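Local coordinates for type C neurotoxin (Clostridium botulinum, PDB 3PME), which probably binds nerve-cell membranes through gangliosides and phosphatidylethanolamine, as the receptor-binding domain of a mosaic C/D botulinum neurotoxin, at residues 6-11 / 17-22; 72-77 / 215-220; 229-232 / 236-239; 294-297 / 302-305. All coordinates share one frame; numbering follows the deposited sequence.

Interaction 1 of 4, residues 6-11 / 17-22; sequences KILSLQ and LVDTSG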
# COMPACT_ATOMS: atom_id res chain seq x y z
N LYS A 6 -9.01 -20.94 11.60
CA LYS A 6 -8.88 -20.77 10.16
C LYS A 6 -9.34 -22.03 9.44
O LYS A 6 -8.77 -23.11 9.65
CB LYS A 6 -7.43 -20.43 9.81
CG LYS A 6 -7.25 -19.76 8.46
CD LYS A 6 -5.97 -18.91 8.43
CE LYS A 6 -4.76 -19.71 8.86
NZ LYS A 6 -3.49 -18.94 8.69
N ILE A 7 -10.37 -21.93 8.61
CA ILE A 7 -10.85 -23.09 7.86
C ILE A 7 -10.48 -23.02 6.38
O ILE A 7 -10.73 -23.95 5.62
CB ILE A 7 -12.37 -23.34 8.06
CG1 ILE A 7 -13.20 -22.14 7.58
CG2 ILE A 7 -12.67 -23.65 9.52
CD1 ILE A 7 -13.44 -22.14 6.09
N LEU A 8 -9.89 -21.90 5.97
CA LEU A 8 -9.34 -21.77 4.62
C LEU A 8 -8.25 -20.73 4.66
O LEU A 8 -8.43 -19.66 5.24
CB LEU A 8 -10.43 -21.36 3.61
CG LEU A 8 -9.92 -21.14 2.19
CD1 LEU A 8 -9.46 -22.45 1.58
CD2 LEU A 8 -11.01 -20.52 1.32
N SER A 9 -7.09 -21.04 4.09
CA SER A 9 -5.99 -20.10 4.05
C SER A 9 -5.22 -20.31 2.75
O SER A 9 -4.45 -21.27 2.61
CB SER A 9 -5.07 -20.30 5.26
OG SER A 9 -4.12 -19.25 5.36
N LEU A 10 -5.44 -19.42 1.78
CA LEU A 10 -4.76 -19.54 0.50
C LEU A 10 -3.37 -18.95 0.62
O LEU A 10 -3.20 -17.75 0.84
CB LEU A 10 -5.54 -18.85 -0.62
CG LEU A 10 -6.97 -19.35 -0.87
CD1 LEU A 10 -7.59 -18.54 -2.00
CD2 LEU A 10 -6.99 -20.84 -1.19
N GLN A 11 -2.37 -19.82 0.50
CA GLN A 11 -0.99 -19.39 0.62
C GLN A 11 -0.15 -20.05 -0.45
O GLN A 11 -0.49 -21.11 -0.97
CB GLN A 11 -0.44 -19.71 2.00
CG GLN A 11 -1.13 -18.95 3.12
CD GLN A 11 -0.45 -19.13 4.46
OE1 GLN A 11 -0.42 -18.21 5.28
NE2 GLN A 11 0.12 -20.31 4.68
N LEU A 17 -0.30 -21.97 -5.30
CA LEU A 17 -1.32 -21.44 -4.40
C LEU A 17 -2.21 -22.57 -3.91
O LEU A 17 -2.89 -23.23 -4.70
CB LEU A 17 -2.17 -20.36 -5.08
CG LEU A 17 -3.11 -19.60 -4.14
CD1 LEU A 17 -2.32 -18.81 -3.12
CD2 LEU A 17 -4.03 -18.68 -4.93
N VAL A 18 -2.18 -22.81 -2.60
CA VAL A 18 -2.84 -23.95 -2.01
C VAL A 18 -3.49 -23.55 -0.70
O VAL A 18 -3.24 -22.47 -0.17
CB VAL A 18 -1.82 -25.10 -1.73
CG1 VAL A 18 -1.03 -25.43 -2.99
CG2 VAL A 18 -0.88 -24.72 -0.60
N ASP A 19 -4.34 -24.43 -0.18
CA ASP A 19 -4.94 -24.20 1.13
C ASP A 19 -4.08 -24.83 2.21
O ASP A 19 -3.89 -26.04 2.22
CB ASP A 19 -6.36 -24.79 1.17
CG ASP A 19 -6.97 -24.76 2.56
OD1 ASP A 19 -6.61 -23.88 3.37
OD2 ASP A 19 -7.80 -25.64 2.84
N THR A 20 -3.57 -24.00 3.12
CA THR A 20 -2.68 -24.45 4.19
C THR A 20 -3.38 -24.55 5.54
O THR A 20 -2.72 -24.68 6.57
CB THR A 20 -1.51 -23.47 4.36
OG1 THR A 20 -2.04 -22.17 4.69
CG2 THR A 20 -0.68 -23.39 3.08
N SER A 21 -4.71 -24.48 5.53
CA SER A 21 -5.47 -24.44 6.77
C SER A 21 -5.44 -25.77 7.52
O SER A 21 -5.69 -25.82 8.72
CB SER A 21 -6.92 -24.06 6.49
OG SER A 21 -7.60 -25.09 5.79
N GLY A 22 -5.14 -26.84 6.79
CA GLY A 22 -5.18 -28.18 7.35
C GLY A 22 -6.39 -28.94 6.84
O GLY A 22 -6.49 -30.15 7.01
O HOH W 1 -2.52 -21.64 7.63
O HOH W 2 -6.36 -23.90 10.74
O HOH W 3 -10.50 -25.50 3.39
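Asp19 reaches across to Ser9 with its carboxylate: Ser9 N donates to Asp19 OD1 at 3.0 Å, coming from above the carboxylate plane, 38° out of it. The same oxygen takes two more bonds from the loop that follows its strand, from Ser21 N and Ser21 OG. Three donors thus grip OD1 and fix the rotation of the carboxylate; the bond from Ser21 N, two residues on, makes an Asx turn. With CG anti to the backbone N (chi1 172°), the acid obliquely crosses Leu8, whose CD1 lies 3.5 Å from Asp19 CG. The other oxygen, OD2, shares water 3 with Ile7 O and also accepts from Ala25 N.

Backbone pairing carries the rest. Thr20 N donates to Ser9 O at 2.9 Å, in the carbonyl plane, while Gln11 and Val18 exchange N-H...O bonds in both directions. Leu10 and Asp19 form the adjoining non-hydrogen-bonded pair, with CA atoms 4.7 Å apart. On the Leu10 side, CB touches Leu17 CD1 at 4.1 Å. On the other, Gln11 crosses Thr20 at about a right angle, its CB 3.8 Å from Thr20 CG2.

On the far side of strand 6-13, Ile7 and Leu8 both face Ile200 of strand 193-201, a classic beta bulge, and Ser9 OG is hydrogen-bonded to Asn199 OD1. The whole is an antiparallel beta hairpin whose second strand ends in an Asx turn, in the concanavalin-like N-terminal subdomain.

Interaction 2 of 4, residues 72-77 / 215-220; sequences SFWIKI and EGQILR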
# COMPACT_ATOMS: atom_id res chain seq x y z
N SER A 72 -11.00 -12.50 5.72
CA SER A 72 -10.01 -11.44 5.65
C SER A 72 -9.13 -11.59 4.42
O SER A 72 -8.88 -12.69 3.96
CB SER A 72 -9.15 -11.40 6.92
OG SER A 72 -8.27 -12.51 6.99
N PHE A 73 -8.67 -10.46 3.88
CA PHE A 73 -7.78 -10.47 2.72
C PHE A 73 -7.36 -9.04 2.47
O PHE A 73 -8.00 -8.12 2.97
CB PHE A 73 -8.49 -10.99 1.47
CG PHE A 73 -9.76 -10.25 1.12
CD1 PHE A 73 -10.97 -10.62 1.69
CD2 PHE A 73 -9.74 -9.19 0.23
CE1 PHE A 73 -12.14 -9.95 1.38
CE2 PHE A 73 -10.91 -8.50 -0.09
CZ PHE A 73 -12.13 -8.88 0.50
N TRP A 74 -6.30 -8.84 1.69
CA TRP A 74 -5.95 -7.51 1.22
C TRP A 74 -6.34 -7.42 -0.24
O TRP A 74 -6.31 -8.42 -0.96
CB TRP A 74 -4.44 -7.24 1.34
CG TRP A 74 -3.91 -7.38 2.72
CD1 TRP A 74 -3.86 -8.52 3.47
CD2 TRP A 74 -3.33 -6.35 3.52
NE1 TRP A 74 -3.29 -8.26 4.69
CE2 TRP A 74 -2.96 -6.93 4.75
CE3 TRP A 74 -3.09 -4.98 3.32
CZ2 TRP A 74 -2.37 -6.19 5.78
CZ3 TRP A 74 -2.50 -4.25 4.34
CH2 TRP A 74 -2.14 -4.86 5.55
N ILE A 75 -6.66 -6.22 -0.70
CA ILE A 75 -7.01 -6.02 -2.09
C ILE A 75 -6.39 -4.72 -2.61
O ILE A 75 -6.15 -3.78 -1.84
CB ILE A 75 -8.56 -6.04 -2.27
CG1 ILE A 75 -8.96 -6.15 -3.75
CG2 ILE A 75 -9.21 -4.85 -1.55
CD1 ILE A 75 -10.42 -6.57 -3.95
N LYS A 76 -6.11 -4.70 -3.91
CA LYS A 76 -5.49 -3.56 -4.59
C LYS A 76 -6.16 -3.49 -5.95
O LYS A 76 -6.07 -4.44 -6.73
CB LYS A 76 -3.98 -3.81 -4.73
CG LYS A 76 -3.24 -2.75 -5.53
CD LYS A 76 -1.74 -3.02 -5.47
CE LYS A 76 -0.94 -2.02 -6.31
NZ LYS A 76 -1.10 -2.30 -7.77
N ILE A 77 -6.86 -2.39 -6.22
CA ILE A 77 -7.72 -2.28 -7.40
C ILE A 77 -7.20 -1.17 -8.33
O ILE A 77 -7.06 -0.03 -7.91
CB ILE A 77 -9.19 -2.03 -7.01
CG1 ILE A 77 -9.65 -3.10 -6.01
CG2 ILE A 77 -10.09 -2.06 -8.23
CD1 ILE A 77 -10.85 -2.66 -5.18
N GLU A 215 -1.71 -6.38 11.51
CA GLU A 215 -0.31 -5.99 11.76
C GLU A 215 0.68 -7.09 11.37
O GLU A 215 1.81 -6.81 10.94
CB GLU A 215 -0.12 -5.55 13.21
CG GLU A 215 -0.96 -4.33 13.55
CD GLU A 215 -0.24 -3.36 14.46
OE1 GLU A 215 1.00 -3.47 14.60
OE2 GLU A 215 -0.91 -2.48 15.03
N GLY A 216 0.26 -8.34 11.51
CA GLY A 216 1.08 -9.45 11.09
C GLY A 216 1.33 -9.36 9.60
O GLY A 216 2.46 -9.48 9.13
N GLN A 217 0.26 -9.11 8.85
CA GLN A 217 0.30 -9.23 7.40
C GLN A 217 0.76 -7.97 6.68
O GLN A 217 1.05 -8.01 5.48
CB GLN A 217 -1.06 -9.68 6.88
CG GLN A 217 -1.44 -11.10 7.33
CD GLN A 217 -2.81 -11.50 6.84
OE1 GLN A 217 -3.55 -10.68 6.30
NE2 GLN A 217 -3.15 -12.77 7.02
N ILE A 218 0.84 -6.85 7.39
CA ILE A 218 1.32 -5.63 6.75
C ILE A 218 2.84 -5.65 6.56
O ILE A 218 3.37 -4.89 5.75
CB ILE A 218 0.88 -4.35 7.48
CG1 ILE A 218 0.91 -3.15 6.53
CG2 ILE A 218 1.75 -4.12 8.71
CD1 ILE A 218 0.17 -1.91 7.04
N LEU A 219 3.51 -6.55 7.27
CA LEU A 219 4.98 -6.68 7.24
C LEU A 219 5.64 -5.40 7.70
O LEU A 219 6.18 -4.62 6.90
CB LEU A 219 5.48 -7.08 5.85
CG LEU A 219 4.86 -8.30 5.19
CD1 LEU A 219 5.63 -8.62 3.91
CD2 LEU A 219 4.85 -9.51 6.12
N ARG A 220 5.59 -5.17 9.00
CA ARG A 220 6.11 -3.94 9.58
C ARG A 220 7.62 -3.80 9.37
O ARG A 220 8.14 -2.71 9.52
CB ARG A 220 5.77 -3.86 11.07
CG ARG A 220 4.28 -3.73 11.35
CD ARG A 220 4.00 -2.65 12.37
NE ARG A 220 2.57 -2.49 12.61
CZ ARG A 220 1.80 -1.56 12.06
NH1 ARG A 220 2.32 -0.67 11.23
NH2 ARG A 220 0.51 -1.50 12.35
O HOH W 4 -5.89 -12.06 5.79
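Trp74 meets Gln217 through the edge of its indole: NE1 donates to Gln217 OE1 at 2.9 Å, with an N-H...O angle of 151°. The acceptor sits almost in the ring plane, 6° out of it, although ring and amide planes are turned 43° against each other. The glutamine chain runs extended beyond CG, carrying the amide from the last turn of helix 207-218 to the pyrrole edge. On the way its CB passes 3.4 Å from Trp74 NE1.

Farther round the indole, Ile218 comes at about a right angle to the tryptophan side chain, and its CB approaches Trp74 CH2 obliquely, at 3.6 Å. The six-membered ring therefore meets hydrocarbon while the pyrrole nitrogen meets an amide oxygen. Arg196, in a cation-pi contact, and the rings of Phe142 and Tyr214 also pack against the indole.

Water 4 adds a second grip on the amide. It donates to Gln217 OE1 at 2.8 Å and accepts from Ser72 OG at 2.7 Å, so strand 68-77 holds this one oxygen both directly and through solvent. This docks the end of helix 207-218 on strand 68-77 of the concanavalin-like sheet, with the buried indole N-H satisfied and two donors orienting the amide.

Interaction 3 of 4, residues 229-232 / 236-239; sequences NPLK and EYYM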
# COMPACT_ATOMS: atom_id res chain seq x y z
N ASN A 229 3.14 -1.54 -1.81
CA ASN A 229 4.05 -2.61 -2.22
C ASN A 229 5.35 -2.48 -1.43
O ASN A 229 5.70 -1.40 -0.96
CB ASN A 229 4.44 -2.47 -3.70
CG ASN A 229 3.25 -2.36 -4.63
OD1 ASN A 229 2.27 -3.10 -4.51
ND2 ASN A 229 3.35 -1.44 -5.60
N PRO A 230 6.13 -3.58 -1.32
CA PRO A 230 7.45 -3.43 -0.71
C PRO A 230 8.32 -2.45 -1.49
O PRO A 230 8.36 -2.51 -2.73
CB PRO A 230 8.03 -4.85 -0.81
CG PRO A 230 6.79 -5.73 -0.75
CD PRO A 230 5.80 -4.98 -1.59
N LEU A 231 9.00 -1.58 -0.76
CA LEU A 231 9.98 -0.66 -1.34
C LEU A 231 11.23 -1.47 -1.65
O LEU A 231 11.59 -2.37 -0.89
CB LEU A 231 10.29 0.46 -0.34
CG LEU A 231 10.92 1.72 -0.93
CD1 LEU A 231 9.86 2.54 -1.68
CD2 LEU A 231 11.55 2.55 0.17
N LYS A 232 11.87 -1.18 -2.78
CA LYS A 232 13.03 -1.96 -3.21
C LYS A 232 14.19 -1.07 -3.59
O LYS A 232 14.01 0.03 -4.10
CB LYS A 232 12.67 -2.80 -4.44
CG LYS A 232 11.60 -3.87 -4.19
CD LYS A 232 11.13 -4.51 -5.49
CE LYS A 232 10.33 -3.52 -6.34
NZ LYS A 232 9.72 -4.16 -7.55
N GLU A 236 13.07 2.89 -9.59
CA GLU A 236 12.87 4.32 -9.67
C GLU A 236 11.62 4.72 -8.91
O GLU A 236 10.56 4.09 -9.05
CB GLU A 236 12.79 4.78 -11.13
CG GLU A 236 14.15 4.68 -11.81
CD GLU A 236 14.18 5.26 -13.21
OE1 GLU A 236 13.15 5.80 -13.66
OE2 GLU A 236 15.25 5.16 -13.86
N TYR A 237 11.75 5.76 -8.11
CA TYR A 237 10.60 6.32 -7.38
C TYR A 237 10.53 7.81 -7.54
O TYR A 237 11.56 8.49 -7.48
CB TYR A 237 10.71 6.04 -5.88
CG TYR A 237 10.63 4.58 -5.55
CD1 TYR A 237 9.42 3.89 -5.64
CD2 TYR A 237 11.75 3.89 -5.13
CE1 TYR A 237 9.35 2.52 -5.33
CE2 TYR A 237 11.69 2.54 -4.83
CZ TYR A 237 10.49 1.87 -4.93
OH TYR A 237 10.45 0.53 -4.62
N TYR A 238 9.32 8.33 -7.72
CA TYR A 238 9.12 9.76 -7.54
C TYR A 238 8.96 9.98 -6.05
O TYR A 238 7.93 9.60 -5.45
CB TYR A 238 7.90 10.25 -8.32
CG TYR A 238 8.03 9.96 -9.81
CD1 TYR A 238 8.76 10.81 -10.64
CD2 TYR A 238 7.47 8.81 -10.36
CE1 TYR A 238 8.89 10.54 -12.00
CE2 TYR A 238 7.59 8.54 -11.72
CZ TYR A 238 8.31 9.40 -12.52
OH TYR A 238 8.43 9.12 -13.86
N MET A 239 10.00 10.52 -5.44
CA MET A 239 10.01 10.76 -4.01
C MET A 239 9.22 12.02 -3.70
O MET A 239 9.49 13.08 -4.26
CB MET A 239 11.45 10.89 -3.52
CG MET A 239 11.58 11.16 -2.04
SD MET A 239 13.34 11.18 -1.61
CE MET A 239 13.25 11.43 0.16
O HOH W 5 8.15 -0.72 -4.84
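Tyr237 presents one face of its ring to Leu231, whose CD1 stands 3.7 Å from the ring centroid and 24° off the normal, a CH-pi contact. The methyl is displaced toward the phenol end, where CD1 comes within 3.4 Å of Tyr237 CZ. At the edge, in the ring plane, lie Lys232 O, which is 3.5 Å from Tyr237 CE2, and water 5.

The hydroxyl ties the ring to the backbone of the loop. Lys232 N donates to Tyr237 OH at 2.9 Å with an N-H...O angle of 157°, and the hydroxyl in turn donates to water 5 at 2.6 Å between Tyr237 OH and the water oxygen. That water donates a hydrogen bond to Pro230 O, 2.8 Å from its oxygen, closing a bridge back to residues 229-232. Leu231 gains its place over the ring because CG is anti to the backbone N (chi1 -161°), which turns the branch back toward the tyrosine.

Around the pair, Leu231 also packs on Ile275 and Phe405, and Tyr237 on Ile273. The buried phenol thus has its polar end bonded both as donor and as acceptor. It pins the loop after helix 207-218 against the chain leading into strand 238-241, within the C-terminal receptor-binding region, which belongs to the trefoil clan.

Interaction 4 of 4, residues 294-297 / 302-305; sequences MFHM and REYM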
# COMPACT_ATOMS: atom_id res chain seq x y z
N MET A 294 21.40 5.24 0.49
CA MET A 294 21.79 6.46 -0.21
C MET A 294 20.76 6.70 -1.31
O MET A 294 20.11 5.77 -1.77
CB MET A 294 23.19 6.30 -0.80
CG MET A 294 24.23 6.11 0.28
SD MET A 294 25.81 5.53 -0.35
CE MET A 294 25.37 3.88 -0.91
N PHE A 295 20.60 7.96 -1.72
CA PHE A 295 19.69 8.29 -2.81
C PHE A 295 20.48 8.72 -4.02
O PHE A 295 21.35 9.58 -3.91
CB PHE A 295 18.77 9.46 -2.40
CG PHE A 295 17.90 9.16 -1.22
CD1 PHE A 295 16.70 8.49 -1.38
CD2 PHE A 295 18.27 9.57 0.05
CE1 PHE A 295 15.89 8.21 -0.29
CE2 PHE A 295 17.46 9.30 1.16
CZ PHE A 295 16.26 8.63 0.98
N HIS A 296 20.21 8.11 -5.17
CA HIS A 296 20.83 8.55 -6.42
C HIS A 296 19.80 9.22 -7.31
O HIS A 296 18.61 8.94 -7.23
CB HIS A 296 21.48 7.39 -7.17
CG HIS A 296 22.79 6.95 -6.57
ND1 HIS A 296 23.73 6.23 -7.27
CD2 HIS A 296 23.32 7.16 -5.34
CE1 HIS A 296 24.77 5.99 -6.50
NE2 HIS A 296 24.55 6.55 -5.32
N MET A 297 20.26 10.14 -8.15
CA MET A 297 19.40 10.76 -9.15
C MET A 297 20.19 10.89 -10.45
O MET A 297 21.30 11.42 -10.45
CB MET A 297 18.92 12.14 -8.71
CG MET A 297 17.96 12.79 -9.72
SD MET A 297 17.53 14.51 -9.37
CE MET A 297 16.37 14.31 -8.00
N ARG A 302 23.84 12.64 -16.02
CA ARG A 302 24.88 12.32 -15.04
C ARG A 302 24.23 11.79 -13.78
O ARG A 302 23.18 12.29 -13.36
CB ARG A 302 25.75 13.54 -14.72
CG ARG A 302 26.74 13.28 -13.61
CD ARG A 302 27.86 14.33 -13.56
NE ARG A 302 28.74 14.22 -14.72
CZ ARG A 302 29.71 13.32 -14.84
NH1 ARG A 302 29.95 12.43 -13.88
NH2 ARG A 302 30.44 13.31 -15.95
N GLU A 303 24.85 10.79 -13.19
CA GLU A 303 24.37 10.19 -11.94
C GLU A 303 24.94 10.94 -10.74
O GLU A 303 26.15 11.15 -10.63
CB GLU A 303 24.77 8.71 -11.88
CG GLU A 303 24.17 7.97 -10.69
CD GLU A 303 24.42 6.47 -10.73
OE1 GLU A 303 25.36 6.02 -11.44
OE2 GLU A 303 23.66 5.73 -10.06
N TYR A 304 24.07 11.34 -9.81
CA TYR A 304 24.50 12.04 -8.62
C TYR A 304 23.99 11.30 -7.40
O TYR A 304 23.02 10.55 -7.49
CB TYR A 304 23.88 13.44 -8.57
CG TYR A 304 24.30 14.34 -9.70
CD1 TYR A 304 25.41 15.17 -9.57
CD2 TYR A 304 23.58 14.37 -10.90
CE1 TYR A 304 25.81 16.01 -10.61
CE2 TYR A 304 23.97 15.20 -11.94
CZ TYR A 304 25.08 16.02 -11.78
OH TYR A 304 25.46 16.84 -12.82
N MET A 305 24.64 11.52 -6.26
CA MET A 305 24.07 11.09 -4.99
C MET A 305 23.63 12.31 -4.18
O MET A 305 24.22 13.38 -4.30
CB MET A 305 25.04 10.23 -4.18
CG MET A 305 26.26 10.97 -3.68
SD MET A 305 27.34 9.86 -2.74
CE MET A 305 26.24 9.36 -1.43
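His296 and Glu303 are joined by a hydrogen bond from His296 ND1 to Glu303 OE2, 2.8 Å long and close to straight, with an N-H...O angle of 168°. The oxygen lies near the imidazole plane, at the ring edge, but the carboxylate is turned almost perpendicular to it: the two planes are 85° apart, and the N-H arrives from above the carboxylate plane. Glu303 gets there with CG anti to the backbone N (chi1 -173°) and an extended chain beyond it. A carboxylate so placed would be expected to favour a proton on His296 ND1 and could raise the affinity of the ring for a second one.

Beneath this bond the strands are paired by their backbones. Met297 and Tyr304 form an antiparallel hydrogen-bonded pair, Met297 N to Tyr304 O at 2.9 Å and Tyr304 N to Met297 O at 2.8 Å. His296 and Met305 follow as the non-hydrogen-bonded pair, their CA atoms 4.4 Å apart. This closeness brings Met305 CB to 3.7 Å from His296 CD2, in an oblique approach to the ring.

Packing extends along that same face, where the bent end of Met305 places CE 4.0 Å from Met294 SD. On the other face, Tyr304 has Met297 O at its ring edge, and Arg302 CG lies 3.6 Å above the ring plane.

In the C-terminal, trefoil-clan region, the hairpin of strands 292-299 and 302-308 sits between strand 273-277, which bonds the backbone of Met294 and His296, and strand 326-332, whose Gln332 bonds the backbone of Met305.

The four contacts follow one another in series along the chain, from the N-terminal to the C-terminal subdomain. Interactions 1 and 2 reach the same antiparallel sheet, with centres about 16 Å apart; strand 193-201 pairs with both strand 6-13 and strand 68-77. Interaction 2 brings helix 207-218 onto that sheet, and the chain then runs on to interaction 3. Lys76 CE of interaction 2 lies 3.8 Å from Asn229 OD1 of interaction 3, one point where the two regions touch. Interaction 3 touches interaction 4 through Met239 SD and Phe295 CE1, 4.1 Å apart. Interactions 1 and 4, about 44 Å between centres, lie on opposite sides of the chain's centre, consistent with an elongated two-subdomain receptor-binding module.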